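Protein LURP-one-related 15 (Arabidopsis thaliana, PDB 1ZXU) is of unproven function but might be related to the phospholipid scramblase and tubby-like superfamily of membrane-tethered transcription factors. Local coordinates at residues Gly24-Tyr32 against Pro193-Ala201; Val148-Val159 against Ile200-Asn211. One frame throughout, in Å; residues are numbered along the deposited sequence.

Contact 1 (Gly24-Tyr32 against Pro193-Ala201); sequences GGVVVDPKY and PNVDYAFIA
Asp196 reaches across to the backbone of Val27, Val28 and Asp29, and its carboxylate organises the contact. Its CG lies anti to the backbone N (chi1 -174°), which carries the group off the helix start and into the bend formed by those three residues. OD2 accepts three N-H groups. Val28 N meets OD2 at 2.6 Å, from above the carboxylate plane. Val27 N stands 3.1 Å from OD2, on the anti side and tilted out of that plane. Asp29 N, also 3.1 Å from OD2, uses the syn lone pair. OD1 turns back to its own helix and takes Phe199 N at 2.9 Å, with a weak bond from Ala198 N, so that Asp196 is the N-cap of helix 197-211. Gly25 O, before those three amides, accepts from Asp196 N, and Tyr32 O, after them, accepts from Tyr197 N.

The aromatic side chains close the rest. Tyr32 turns an edge to the face of Tyr197, a T-shaped pair with planes at 83° and centroids 5.4 Å apart. One face of the Tyr32 ring receives Ala198 CB, a CH-pi contact, while Lys31 CG lies over the opposite face. Val27 CG2 sits over the Phe199 ring, 4.1 Å from its centroid, and Val28 CG2 packs against Phe199 CB. Around them, Val28, Tyr32 and Ala198 also touch Val88 of strand 87-92, and the Phe199 ring meets Tyr117 edge-to-face.

With an alanine here instead of Asp196, the amides of Val27, Val28 and Asp29 would probably lose their shared acceptor and the helix start its side-chain cap. One carboxylate oxygen serves three amides and the other caps the helix, a setting likely to stabilise the negative charge.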
loop_
_atom_site.group_PDB
_atom_site.type_symbol
_atom_site.label_atom_id
_atom_site.label_comp_id
_atom_site.label_asym_id
_atom_site.label_seq_id
_atom_site.Cartn_x
_atom_site.Cartn_y
_atom_site.Cartn_z
ATOM N N GLY A 24 14.424 -8.542 3.623
ATOM C CA GLY A 24 13.627 -7.545 4.385
ATOM C C GLY A 24 12.600 -6.841 3.520
ATOM O O GLY A 24 12.033 -5.817 3.933
ATOM N N GLY A 25 12.361 -7.377 2.323
ATOM C CA GLY A 25 11.424 -6.750 1.384
ATOM C C GLY A 25 10.021 -7.370 1.388
ATOM O O GLY A 25 9.095 -6.804 0.804
ATOM N N VAL A 26 9.876 -8.524 2.015
ATOM C CA VAL A 26 8.630 -9.302 1.952
ATOM C C VAL A 26 7.779 -8.960 3.172
ATOM O O VAL A 26 8.267 -8.980 4.314
ATOM C CB VAL A 26 8.901 -10.815 1.832
ATOM C CG1 VAL A 26 10.078 -11.239 2.694
ATOM C CG2 VAL A 26 7.650 -11.654 2.154
ATOM N N VAL A 27 6.506 -8.632 2.932
ATOM C CA VAL A 27 5.631 -8.178 4.008
ATOM C C VAL A 27 4.284 -8.923 3.936
ATOM O O VAL A 27 3.807 -9.488 4.949
ATOM C CB VAL A 27 5.408 -6.650 3.974
ATOM C CG1 VAL A 27 4.422 -6.266 5.020
ATOM C CG2 VAL A 27 6.725 -5.907 4.281
ATOM N N VAL A 28 3.729 -8.955 2.745
ATOM C CA VAL A 28 2.415 -9.564 2.530
ATOM C C VAL A 28 2.594 -11.009 2.105
ATOM O O VAL A 28 2.010 -11.940 2.732
ATOM C CB VAL A 28 1.557 -8.739 1.483
ATOM C CG1 VAL A 28 0.271 -9.540 1.037
ATOM C CG2 VAL A 28 1.228 -7.336 2.018
ATOM N N ASP A 29 3.414 -11.192 1.079
ATOM C CA ASP A 29 3.653 -12.517 0.460
ATOM C C ASP A 29 4.855 -12.413 -0.476
ATOM O O ASP A 29 4.927 -11.509 -1.316
ATOM C CB ASP A 29 2.416 -12.955 -0.344
ATOM C CG ASP A 29 2.474 -14.467 -0.813
ATOM O OD1 ASP A 29 3.497 -14.940 -1.357
ATOM O OD2 ASP A 29 1.434 -15.159 -0.677
ATOM N N PRO A 30 5.790 -13.381 -0.390
ATOM C CA PRO A 30 6.924 -13.335 -1.327
ATOM C C PRO A 30 6.556 -13.346 -2.817
ATOM O O PRO A 30 7.357 -12.922 -3.633
ATOM C CB PRO A 30 7.757 -14.601 -0.952
ATOM C CG PRO A 30 6.813 -15.477 -0.221
ATOM C CD PRO A 30 5.868 -14.533 0.534
ATOM N N LYS A 31 5.357 -13.787 -3.190
ATOM C CA LYS A 31 4.953 -13.748 -4.587
ATOM C C LYS A 31 4.785 -12.322 -5.155
ATOM O O LYS A 31 4.718 -12.133 -6.375
ATOM C CB LYS A 31 3.695 -14.588 -4.838
ATOM C CG LYS A 31 2.396 -13.915 -4.445
ATOM C CD LYS A 31 1.196 -14.698 -4.850
ATOM C CE LYS A 31 0.402 -15.123 -3.629
ATOM N NZ LYS A 31 -0.714 -16.070 -3.969
ATOM N N TYR A 32 4.752 -11.333 -4.254
ATOM C CA TYR A 32 4.635 -9.946 -4.684
ATOM C C TYR A 32 5.996 -9.268 -4.732
ATOM O O TYR A 32 6.091 -8.062 -4.725
ATOM C CB TYR A 32 3.681 -9.214 -3.732
ATOM C CG TYR A 32 2.283 -9.731 -3.835
ATOM C CD1 TYR A 32 1.545 -9.582 -4.989
ATOM C CD2 TYR A 32 1.724 -10.395 -2.780
ATOM C CE1 TYR A 32 0.264 -10.109 -5.071
ATOM C CE2 TYR A 32 0.459 -10.923 -2.849
ATOM C CZ TYR A 32 -0.253 -10.767 -3.979
ATOM O OH TYR A 32 -1.518 -11.311 -3.984
ATOM N N PRO A 193 13.360 -3.486 -6.971
ATOM C CA PRO A 193 13.408 -4.935 -7.030
ATOM C C PRO A 193 13.347 -5.608 -5.682
ATOM O O PRO A 193 13.949 -5.166 -4.682
ATOM C CB PRO A 193 14.783 -5.189 -7.722
ATOM C CG PRO A 193 14.989 -3.986 -8.561
ATOM C CD PRO A 193 14.529 -2.876 -7.632
ATOM N N ASN A 194 12.571 -6.705 -5.615
ATOM C CA ASN A 194 12.409 -7.518 -4.408
ATOM C C ASN A 194 11.662 -6.876 -3.240
ATOM O O ASN A 194 11.679 -7.356 -2.126
ATOM C CB ASN A 194 13.788 -8.079 -3.918
ATOM C CG ASN A 194 14.465 -8.906 -4.977
ATOM O OD1 ASN A 194 15.608 -8.654 -5.337
ATOM N ND2 ASN A 194 13.745 -9.878 -5.508
ATOM N N VAL A 195 11.043 -5.730 -3.512
ATOM C CA VAL A 195 10.175 -5.117 -2.530
ATOM C C VAL A 195 8.736 -5.610 -2.818
ATOM O O VAL A 195 8.317 -5.706 -3.969
ATOM C CB VAL A 195 10.237 -3.595 -2.733
ATOM C CG1 VAL A 195 9.177 -2.839 -1.878
ATOM C CG2 VAL A 195 11.647 -3.073 -2.372
ATOM N N ASP A 196 7.993 -5.835 -1.751
ATOM C CA ASP A 196 6.638 -6.399 -1.865
ATOM C C ASP A 196 5.699 -5.353 -2.443
ATOM O O ASP A 196 5.425 -4.335 -1.796
ATOM C CB ASP A 196 6.242 -6.817 -0.458
ATOM C CG ASP A 196 4.921 -7.559 -0.404
ATOM O OD1 ASP A 196 3.989 -7.152 -1.117
ATOM O OD2 ASP A 196 4.825 -8.516 0.387
ATOM N N TYR A 197 5.236 -5.570 -3.673
ATOM C CA TYR A 197 4.438 -4.491 -4.300
ATOM C C TYR A 197 2.985 -4.459 -3.771
ATOM O O TYR A 197 2.265 -3.456 -3.960
ATOM C CB TYR A 197 4.553 -4.497 -5.851
ATOM C CG TYR A 197 3.830 -5.629 -6.596
ATOM C CD1 TYR A 197 2.429 -5.603 -6.769
ATOM C CD2 TYR A 197 4.590 -6.679 -7.161
ATOM C CE1 TYR A 197 1.776 -6.613 -7.501
ATOM C CE2 TYR A 197 3.938 -7.686 -7.887
ATOM C CZ TYR A 197 2.534 -7.637 -8.023
ATOM O OH TYR A 197 1.851 -8.636 -8.733
ATOM N N ALA A 198 2.548 -5.540 -3.121
ATOM C CA ALA A 198 1.206 -5.482 -2.477
ATOM C C ALA A 198 1.322 -4.605 -1.242
ATOM O O ALA A 198 0.466 -3.779 -0.943
ATOM C CB ALA A 198 0.669 -6.861 -2.113
ATOM N N PHE A 199 2.429 -4.764 -0.544
ATOM C CA PHE A 199 2.672 -3.876 0.607
ATOM C C PHE A 199 2.698 -2.393 0.141
ATOM O O PHE A 199 1.987 -1.544 0.681
ATOM C CB PHE A 199 4.021 -4.288 1.209
ATOM C CG PHE A 199 4.532 -3.311 2.244
ATOM C CD1 PHE A 199 3.729 -2.931 3.347
ATOM C CD2 PHE A 199 5.791 -2.714 2.074
ATOM C CE1 PHE A 199 4.183 -2.026 4.302
ATOM C CE2 PHE A 199 6.270 -1.849 3.038
ATOM C CZ PHE A 199 5.470 -1.451 4.146
ATOM N N ILE A 200 3.480 -2.074 -0.883
ATOM C CA ILE A 200 3.499 -0.699 -1.355
ATOM C C ILE A 200 2.106 -0.184 -1.850
ATOM O O ILE A 200 1.693 0.940 -1.537
ATOM C CB ILE A 200 4.568 -0.503 -2.437
ATOM C CG1 ILE A 200 5.945 -0.964 -1.899
ATOM C CG2 ILE A 200 4.485 0.977 -2.904
ATOM C CD1 ILE A 200 6.437 -0.181 -0.666
ATOM N N ALA A 201 1.362 -1.053 -2.532
ATOM C CA ALA A 201 0.024 -0.695 -3.023
ATOM C C ALA A 201 -0.844 -0.398 -1.798
ATOM O O ALA A 201 -1.584 0.564 -1.839
ATOM C CB ALA A 201 -0.605 -1.872 -3.797
#

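Contact 2 (Val148-Val159 against Ile200-Asn211)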
loop_
_atom_site.group_PDB
_atom_site.type_symbol
_atom_site.label_atom_id
_atom_site.label_comp_id
_atom_site.label_asym_id
_atom_site.label_seq_id
_atom_site.Cartn_x
_atom_site.Cartn_y
_atom_site.Cartn_z
ATOM N N VAL A 148 7.150 6.509 5.521
ATOM C CA VAL A 148 6.891 7.240 4.283
ATOM C C VAL A 148 7.122 8.736 4.541
ATOM O O VAL A 148 6.597 9.292 5.511
ATOM C CB VAL A 148 5.406 7.039 3.847
ATOM C CG1 VAL A 148 5.163 7.701 2.478
ATOM C CG2 VAL A 148 5.013 5.507 3.817
ATOM N N LYS A 149 7.925 9.351 3.685
ATOM C CA LYS A 149 8.201 10.800 3.761
ATOM C C LYS A 149 7.786 11.441 2.445
ATOM O O LYS A 149 7.362 10.765 1.520
ATOM C CB LYS A 149 9.689 10.988 3.967
ATOM C CG LYS A 149 10.218 10.285 5.195
ATOM C CD LYS A 149 11.723 10.699 5.460
ATOM C CE LYS A 149 12.133 10.294 6.872
ATOM N NZ LYS A 149 13.622 10.257 7.079
ATOM N N GLY A 150 7.866 12.771 2.360
ATOM C CA GLY A 150 7.550 13.444 1.090
ATOM C C GLY A 150 6.080 13.798 1.068
ATOM O O GLY A 150 5.387 13.602 2.060
ATOM N N SER A 151 5.594 14.286 -0.066
ATOM C CA SER A 151 4.225 14.844 -0.129
ATOM C C SER A 151 3.337 14.211 -1.199
ATOM O O SER A 151 3.737 14.146 -2.342
ATOM C CB SER A 151 4.305 16.357 -0.347
ATOM O OG SER A 151 3.054 16.883 -0.765
ATOM N N TRP A 152 2.145 13.742 -0.796
ATOM C CA TRP A 152 1.157 13.205 -1.729
ATOM C C TRP A 152 0.815 14.239 -2.769
ATOM O O TRP A 152 0.819 13.953 -3.956
ATOM C CB TRP A 152 -0.115 12.743 -0.999
ATOM C CG TRP A 152 -1.232 12.270 -1.853
ATOM C CD1 TRP A 152 -2.352 12.961 -2.200
ATOM C CD2 TRP A 152 -1.365 10.965 -2.445
ATOM N NE1 TRP A 152 -3.171 12.166 -2.994
ATOM C CE2 TRP A 152 -2.583 10.945 -3.144
ATOM C CE3 TRP A 152 -0.559 9.829 -2.451
ATOM C CZ2 TRP A 152 -3.010 9.826 -3.860
ATOM C CZ3 TRP A 152 -0.985 8.706 -3.144
ATOM C CH2 TRP A 152 -2.211 8.712 -3.825
ATOM N N LEU A 153 0.528 15.456 -2.322
ATOM C CA LEU A 153 0.089 16.480 -3.274
ATOM C C LEU A 153 1.202 16.929 -4.243
ATOM O O LEU A 153 0.913 17.272 -5.395
ATOM C CB LEU A 153 -0.578 17.660 -2.550
ATOM C CG LEU A 153 -1.930 17.369 -1.861
ATOM C CD1 LEU A 153 -2.363 18.522 -0.946
ATOM C CD2 LEU A 153 -3.017 17.004 -2.835
ATOM N N GLU A 154 2.465 16.845 -3.831
ATOM C CA GLU A 154 3.594 17.112 -4.735
ATOM C C GLU A 154 4.035 15.892 -5.577
ATOM O O GLU A 154 4.860 15.997 -6.504
ATOM C CB GLU A 154 4.797 17.672 -3.934
ATOM C CG GLU A 154 4.560 19.125 -3.529
ATOM C CD GLU A 154 5.672 19.705 -2.638
ATOM O OE1 GLU A 154 6.871 19.553 -2.988
ATOM O OE2 GLU A 154 5.323 20.307 -1.584
ATOM N N ARG A 155 3.431 14.734 -5.289
ATOM C CA ARG A 155 3.806 13.479 -5.967
ATOM C C ARG A 155 5.253 13.089 -5.658
ATOM O O ARG A 155 5.952 12.536 -6.534
ATOM C CB ARG A 155 3.521 13.451 -7.501
ATOM C CG ARG A 155 2.098 13.835 -7.949
ATOM C CD ARG A 155 1.040 13.266 -6.981
ATOM N NE ARG A 155 -0.326 13.349 -7.512
ATOM C CZ ARG A 155 -1.412 13.006 -6.850
ATOM N NH1 ARG A 155 -1.328 12.621 -5.585
ATOM N NH2 ARG A 155 -2.600 13.056 -7.461
ATOM N N SER A 156 5.646 13.314 -4.398
ATOM C CA SER A 156 7.032 13.065 -4.008
ATOM C C SER A 156 7.246 12.069 -2.884
ATOM O O SER A 156 8.379 11.977 -2.339
ATOM C CB SER A 156 7.726 14.376 -3.622
ATOM O OG SER A 156 7.105 14.985 -2.509
ATOM N N CYS A 157 6.209 11.332 -2.523
ATOM C CA CYS A 157 6.321 10.327 -1.466
ATOM C C CYS A 157 7.420 9.333 -1.734
ATOM O O CYS A 157 7.609 8.886 -2.859
ATOM C CB CYS A 157 5.003 9.554 -1.345
ATOM S SG CYS A 157 3.606 10.684 -0.826
ATOM N N VAL A 158 8.138 9.016 -0.676
ATOM C CA VAL A 158 9.220 8.027 -0.741
ATOM C C VAL A 158 8.981 7.106 0.453
ATOM O O VAL A 158 8.704 7.575 1.561
ATOM C CB VAL A 158 10.605 8.685 -0.602
ATOM C CG1 VAL A 158 11.642 7.626 -0.691
ATOM C CG2 VAL A 158 10.807 9.734 -1.745
ATOM N N VAL A 159 9.083 5.798 0.219
ATOM C CA VAL A 159 8.976 4.821 1.294
ATOM C C VAL A 159 10.397 4.296 1.581
ATOM O O VAL A 159 11.098 3.850 0.645
ATOM C CB VAL A 159 8.100 3.606 0.876
ATOM C CG1 VAL A 159 7.815 2.704 2.067
ATOM C CG2 VAL A 159 6.721 4.079 0.312
ATOM N N ILE A 200 3.480 -2.074 -0.883
ATOM C CA ILE A 200 3.499 -0.699 -1.355
ATOM C C ILE A 200 2.106 -0.184 -1.850
ATOM O O ILE A 200 1.693 0.940 -1.537
ATOM C CB ILE A 200 4.568 -0.503 -2.437
ATOM C CG1 ILE A 200 5.945 -0.964 -1.899
ATOM C CG2 ILE A 200 4.485 0.977 -2.904
ATOM C CD1 ILE A 200 6.437 -0.181 -0.666
ATOM N N ALA A 201 1.362 -1.053 -2.532
ATOM C CA ALA A 201 0.024 -0.695 -3.023
ATOM C C ALA A 201 -0.844 -0.398 -1.798
ATOM O O ALA A 201 -1.584 0.564 -1.839
ATOM C CB ALA A 201 -0.605 -1.872 -3.797
ATOM N N SER A 202 -0.704 -1.150 -0.694
ATOM C CA SER A 202 -1.537 -0.788 0.446
ATOM C C SER A 202 -1.215 0.591 1.030
ATOM O O SER A 202 -2.106 1.322 1.523
ATOM C CB SER A 202 -1.456 -1.885 1.537
ATOM O OG SER A 202 -0.231 -1.750 2.244
ATOM N N LEU A 203 0.075 0.981 0.968
ATOM C CA LEU A 203 0.461 2.293 1.437
ATOM C C LEU A 203 -0.129 3.392 0.557
ATOM O O LEU A 203 -0.487 4.449 1.043
ATOM C CB LEU A 203 2.014 2.407 1.531
ATOM C CG LEU A 203 2.623 1.446 2.555
ATOM C CD1 LEU A 203 4.179 1.696 2.587
ATOM C CD2 LEU A 203 2.095 1.701 3.964
ATOM N N VAL A 204 -0.120 3.166 -0.769
ATOM C CA VAL A 204 -0.709 4.096 -1.718
ATOM C C VAL A 204 -2.189 4.306 -1.413
ATOM O O VAL A 204 -2.675 5.455 -1.400
ATOM C CB VAL A 204 -0.515 3.589 -3.141
ATOM C CG1 VAL A 204 -1.387 4.445 -4.166
ATOM C CG2 VAL A 204 1.014 3.616 -3.477
ATOM N N VAL A 205 -2.858 3.216 -1.076
ATOM C CA VAL A 205 -4.263 3.268 -0.661
ATOM C C VAL A 205 -4.457 4.141 0.594
ATOM O O VAL A 205 -5.340 4.992 0.637
ATOM C CB VAL A 205 -4.861 1.871 -0.487
ATOM C CG1 VAL A 205 -6.292 1.971 0.098
ATOM C CG2 VAL A 205 -4.857 1.133 -1.876
ATOM N N ILE A 206 -3.633 3.907 1.587
ATOM C CA ILE A 206 -3.673 4.733 2.816
ATOM C C ILE A 206 -3.363 6.220 2.534
ATOM O O ILE A 206 -4.024 7.129 3.095
ATOM C CB ILE A 206 -2.716 4.153 3.884
ATOM C CG1 ILE A 206 -3.275 2.816 4.379
ATOM C CG2 ILE A 206 -2.569 5.123 5.040
ATOM C CD1 ILE A 206 -2.276 1.990 5.208
ATOM N N LEU A 207 -2.354 6.508 1.709
ATOM C CA LEU A 207 -2.075 7.899 1.350
ATOM C C LEU A 207 -3.246 8.549 0.675
ATOM O O LEU A 207 -3.557 9.711 0.924
ATOM C CB LEU A 207 -0.850 7.972 0.453
ATOM C CG LEU A 207 0.448 7.644 1.182
ATOM C CD1 LEU A 207 1.545 7.403 0.194
ATOM C CD2 LEU A 207 0.774 8.848 2.130
ATOM N N ASP A 208 -3.864 7.816 -0.243
ATOM C CA ASP A 208 -5.054 8.334 -0.920
ATOM C C ASP A 208 -6.180 8.631 0.123
ATOM O O ASP A 208 -6.853 9.680 0.025
ATOM C CB ASP A 208 -5.536 7.305 -1.906
ATOM C CG ASP A 208 -6.826 7.733 -2.589
ATOM O OD1 ASP A 208 -6.716 8.552 -3.487
ATOM O OD2 ASP A 208 -7.877 7.227 -2.180
ATOM N N ASP A 209 -6.328 7.769 1.116
ATOM C CA ASP A 209 -7.377 7.909 2.169
ATOM C C ASP A 209 -7.094 9.167 2.965
ATOM O O ASP A 209 -8.024 9.931 3.254
ATOM C CB ASP A 209 -7.333 6.739 3.126
ATOM C CG ASP A 209 -8.587 6.642 3.979
ATOM O OD1 ASP A 209 -9.700 6.828 3.432
ATOM O OD2 ASP A 209 -8.430 6.375 5.188
ATOM N N VAL A 210 -5.828 9.396 3.274
ATOM C CA VAL A 210 -5.453 10.597 4.080
ATOM C C VAL A 210 -5.811 11.832 3.273
ATOM O O VAL A 210 -6.349 12.810 3.810
ATOM C CB VAL A 210 -3.969 10.637 4.422
ATOM C CG1 VAL A 210 -3.610 12.036 4.993
ATOM C CG2 VAL A 210 -3.637 9.567 5.445
ATOM N N ASN A 211 -5.544 11.786 1.970
ATOM C CA ASN A 211 -5.833 12.948 1.143
ATOM C C ASN A 211 -7.314 13.227 0.977
ATOM O O ASN A 211 -7.692 14.392 0.804
ATOM C CB ASN A 211 -5.243 12.815 -0.244
ATOM C CG ASN A 211 -5.346 14.117 -1.039
ATOM O OD1 ASN A 211 -4.843 15.162 -0.599
ATOM N ND2 ASN A 211 -5.983 14.053 -2.211
#
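Trp152 lays its indole against the last turns of helix 197-211, meeting Leu207, Asp208 and Asn211, and has 121 Å² buried by the helix. A chi1 of 176° extends the indole away from the backbone N, out from the type I turn at 152-155. The six-membered side does the main packing: CE3 comes within 3.5 Å of Leu207 CB, and Leu207 O and Asp208 N lie over one face. On the opposite face Arg155 NH1 stands 3.1 Å above the ring plane while donating to Trp152 O, so the turn's own arginine backs the indole.

Leu207, with 81 Å² buried, bridges two parts of the segment opposite. Its CB takes the indole, and its CD1 reaches Cys157 SG at 4.0 Å and, more loosely, Val148 CG1.

Asn211, with 56 Å² buried, meets the five-membered side of Trp152. Its CG is 3.4 Å from Trp152 CD1, with amide and ring planes 45° apart; Trp152 NE1 and Asn211 ND2 are both donors and make no bond. Asn211 OD1 instead lies against Leu153 CD2 at 3.4 Å.

Earlier on the helix, Leu203 CD1 fits against Val159 CG1 (3.8 Å) and Val148 CG2. Asp208 OD1 makes a salt bridge to Arg44 NH2. The inward-facing valines belong to the antiparallel strands 146-149 and 158-161, one wall along the helix. Strand 131-135 extends that wall through Leu131 and Val133, and strand 187-191 sends Phe187 edge-to-face with Trp152. Contacts with these four strands place the helix in the interior of the barrel, as in the tubby-like fold.

Helix 197-211 joins the two contacts: Ile200 and Ala201 belong to both, and the contact centres lie about 16 Å apart, on opposite sides of the chain's centre. Contact 1 combines five hydrogen bonds with ring packing at the first turn, whereas contact 2 has no hydrogen bonds between its segments and rests on packing of the later turns against the hairpin of strands 146-149 and 158-161 and the turn between them. Because both contacts use helix 197-211, it ties the N-terminal segment to a hairpin more than 110 residues further on. Ile200 marks the handover: it makes no contact with 24-32, while its CD1 lies 4.2 Å from Val159 CG1.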